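PDB 4P0F: serine protease inhibitor 4, isoform B from Drosophila melanogaster, which belongs to the serpin family and probably inhibits serine-type, and perhaps cysteine-type, endopeptidases. Local coordinates for residues 279-284 and 313-318. Numbering follows the deposited sequence.
Sequences QVELSE and VSAIIH
V280 and H318 form an antiparallel hydrogen-bonded pair, with V280 N to H318 O and H318 N to V280 O both 2.9 Å. The ladder continues with L282 N to I316 O at 2.7 Å. Segment 279-284 then leaves the sheet, L282 taking the N-cap position of helix 283-288, and a carboxylate replaces the backbone. E281, with CG anti to its backbone N (chi1 -163°) and a bend at chi2, carries the acid forward across the gap: E281 OE2 accepts I316 N at 2.8 Å in an almost straight bond (174°), on its anti side and 20° out of the carboxylate plane. The syn lone pair of E281 OE2 receives S283 OG at 2.5 Å, while S283 N reaches E281 OE1 from above the plane, so helix start and strand together hold the group's rotation. Apolar contacts fill the opposite face: L282 crosses I316 at about a right angle, L282 CB to I316 CG2 4.0 Å, and L282 CD1 lies 3.7 Å from H318 CB. Helices 6-28 and 38-49 cover this side; H318 is hydrogen-bonded through ND1 to T335 OG1 and through NE2 to S37 N. The contact joins strands 5 and 6 of serpin sheet A, with 328-341 beyond 311-324 as the inserted reactive-centre strand of the cleaved form.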
ATOM      1  N   GLN A 279     -10.597   2.634  -0.713  1.00 19.12           N
ATOM      2  CA  GLN A 279     -10.267   3.143  -2.034  1.00 17.73           C
ATOM      3  C   GLN A 279     -10.168   4.654  -1.981  1.00 17.92           C
ATOM      4  O   GLN A 279     -10.922   5.316  -1.260  1.00 19.85           O
ATOM      5  CB  GLN A 279     -11.294   2.703  -3.065  1.00 20.75           C
ATOM      6  CG  GLN A 279     -12.701   3.201  -2.858  1.00 30.96           C
ATOM      7  CD  GLN A 279     -13.663   2.611  -3.884  1.00 50.84           C
ATOM      8  OE1 GLN A 279     -14.002   1.427  -3.831  1.00 62.56           O
ATOM      9  NE2 GLN A 279     -14.086   3.431  -4.835  1.00 44.63           N
ATOM     10  N   VAL A 280      -9.229   5.189  -2.750  1.00 15.57           N
ATOM     11  CA  VAL A 280      -8.960   6.608  -2.749  1.00 15.57           C
ATOM     12  C   VAL A 280      -8.278   7.022  -4.043  1.00 16.25           C
ATOM     13  O   VAL A 280      -7.506   6.246  -4.620  1.00 18.18           O
ATOM     14  CB  VAL A 280      -8.065   7.007  -1.546  1.00 17.86           C
ATOM     15  CG1 VAL A 280      -6.701   6.332  -1.631  1.00 20.07           C
ATOM     16  CG2 VAL A 280      -7.918   8.512  -1.445  1.00 24.41           C
ATOM     17  N   GLU A 281      -8.599   8.226  -4.510  1.00 17.60           N
ATOM     18  CA  GLU A 281      -7.870   8.840  -5.605  1.00 16.44           C
ATOM     19  C   GLU A 281      -6.804   9.716  -4.929  1.00 16.78           C
ATOM     20  O   GLU A 281      -7.124  10.543  -4.068  1.00 16.55           O
ATOM     21  CB  GLU A 281      -8.807   9.633  -6.535  1.00 18.26           C
ATOM     22  CG  GLU A 281      -8.212   9.963  -7.906  1.00 20.38           C
ATOM     23  CD  GLU A 281      -7.181  11.061  -7.851  1.00 25.45           C
ATOM     24  OE1 GLU A 281      -7.321  11.951  -6.997  1.00 22.72           O
ATOM     25  OE2 GLU A 281      -6.238  11.045  -8.669  1.00 24.23           O
ATOM     26  N   LEU A 282      -5.542   9.487  -5.280  1.00 15.14           N
ATOM     27  CA  LEU A 282      -4.409   9.981  -4.485  1.00 14.28           C
ATOM     28  C   LEU A 282      -3.838  11.336  -4.923  1.00 17.32           C
ATOM     29  O   LEU A 282      -2.818  11.765  -4.388  1.00 17.42           O
ATOM     30  CB  LEU A 282      -3.285   8.942  -4.507  1.00 12.40           C
ATOM     31  CG  LEU A 282      -3.485   7.694  -3.644  1.00 17.03           C
ATOM     32  CD1 LEU A 282      -2.411   6.680  -3.925  1.00 15.25           C
ATOM     33  CD2 LEU A 282      -3.466   8.062  -2.161  1.00 20.57           C
ATOM     34  N   SER A 283      -4.486  12.023  -5.868  1.00 17.79           N
ATOM     35  CA  SER A 283      -3.963  13.304  -6.354  1.00 16.74           C
ATOM     36  C   SER A 283      -3.759  14.304  -5.222  1.00 15.95           C
ATOM     37  O   SER A 283      -2.731  14.981  -5.154  1.00 18.44           O
ATOM     38  CB  SER A 283      -4.903  13.920  -7.399  1.00 19.48           C
ATOM     39  OG  SER A 283      -4.888  13.160  -8.592  1.00 31.96           O
ATOM     40  N   GLU A 284      -4.748  14.405  -4.341  1.00 16.53           N
ATOM     41  CA  GLU A 284      -4.682  15.355  -3.246  1.00 20.81           C
ATOM     42  C   GLU A 284      -3.530  15.017  -2.292  1.00 18.45           C
ATOM     43  O   GLU A 284      -2.800  15.916  -1.863  1.00 21.73           O
ATOM     44  CB  GLU A 284      -6.017  15.392  -2.502  1.00 24.37           C
ATOM     45  CG  GLU A 284      -6.111  16.467  -1.429  1.00 45.94           C
ATOM     46  CD  GLU A 284      -7.414  16.393  -0.652  1.00 55.40           C
ATOM     47  OE1 GLU A 284      -8.413  15.897  -1.212  1.00 40.13           O
ATOM     48  OE2 GLU A 284      -7.440  16.816   0.521  1.00 58.02           O
ATOM     49  N   VAL A 313      -0.656  13.662 -15.627  1.00 15.77           N
ATOM     50  CA  VAL A 313      -1.399  12.638 -14.903  1.00 15.47           C
ATOM     51  C   VAL A 313      -2.822  13.115 -14.630  1.00 17.76           C
ATOM     52  O   VAL A 313      -3.016  14.198 -14.079  1.00 17.43           O
ATOM     53  CB  VAL A 313      -0.685  12.287 -13.579  1.00 13.90           C
ATOM     54  CG1 VAL A 313      -1.512  11.330 -12.747  1.00 14.82           C
ATOM     55  CG2 VAL A 313       0.687  11.699 -13.864  1.00 13.98           C
ATOM     56  N   SER A 314      -3.813  12.311 -15.016  1.00 17.09           N
ATOM     57  CA  SER A 314      -5.219  12.659 -14.796  1.00 16.69           C
ATOM     58  C   SER A 314      -5.832  11.979 -13.578  1.00 21.49           C
ATOM     59  O   SER A 314      -6.849  12.437 -13.065  1.00 24.92           O
ATOM     60  CB  SER A 314      -6.052  12.298 -16.025  1.00 21.97           C
ATOM     61  OG  SER A 314      -5.777  10.969 -16.426  1.00 26.18           O
ATOM     62  N   ALA A 315      -5.250  10.863 -13.149  1.00 17.24           N
ATOM     63  CA  ALA A 315      -5.753  10.174 -11.965  1.00 17.91           C
ATOM     64  C   ALA A 315      -4.722   9.227 -11.382  1.00 16.17           C
ATOM     65  O   ALA A 315      -3.936   8.624 -12.108  1.00 17.82           O
ATOM     66  CB  ALA A 315      -7.026   9.411 -12.300  1.00 20.33           C
ATOM     67  N   ILE A 316      -4.730   9.105 -10.052  1.00 16.99           N
ATOM     68  CA  ILE A 316      -3.997   8.051  -9.367  1.00 16.12           C
ATOM     69  C   ILE A 316      -4.997   7.370  -8.453  1.00 18.71           C
ATOM     70  O   ILE A 316      -5.506   8.003  -7.537  1.00 19.45           O
ATOM     71  CB  ILE A 316      -2.812   8.566  -8.519  1.00 16.99           C
ATOM     72  CG1 ILE A 316      -1.889   9.462  -9.344  1.00 16.68           C
ATOM     73  CG2 ILE A 316      -2.051   7.380  -7.922  1.00 17.25           C
ATOM     74  CD1 ILE A 316      -0.707  10.038  -8.553  1.00 21.14           C
ATOM     75  N   ILE A 317      -5.318   6.109  -8.730  1.00 16.15           N
ATOM     76  CA  ILE A 317      -6.353   5.410  -7.971  1.00 15.43           C
ATOM     77  C   ILE A 317      -5.723   4.258  -7.206  1.00 16.55           C
ATOM     78  O   ILE A 317      -4.952   3.488  -7.759  1.00 15.48           O
ATOM     79  CB  ILE A 317      -7.471   4.885  -8.891  1.00 18.25           C
ATOM     80  CG1 ILE A 317      -8.151   6.054  -9.609  1.00 21.37           C
ATOM     81  CG2 ILE A 317      -8.493   4.114  -8.086  1.00 22.01           C
ATOM     82  CD1 ILE A 317      -8.915   5.661 -10.853  1.00 23.48           C
ATOM     83  N   HIS A 318      -6.050   4.155  -5.922  1.00 14.82           N
ATOM     84  CA  HIS A 318      -5.534   3.085  -5.095  1.00 14.49           C
ATOM     85  C   HIS A 318      -6.682   2.385  -4.421  1.00 14.05           C
ATOM     86  O   HIS A 318      -7.585   3.033  -3.887  1.00 15.09           O
ATOM     87  CB  HIS A 318      -4.566   3.621  -4.048  1.00 15.93           C
ATOM     88  CG  HIS A 318      -3.886   2.555  -3.250  1.00 12.63           C
ATOM     89  ND1 HIS A 318      -2.879   1.767  -3.763  1.00 13.83           N
ATOM     90  CD2 HIS A 318      -4.059   2.154  -1.968  1.00 15.49           C
ATOM     91  CE1 HIS A 318      -2.453   0.936  -2.830  1.00 18.79           C
ATOM     92  NE2 HIS A 318      -3.157   1.146  -1.732  1.00 15.83           N
TER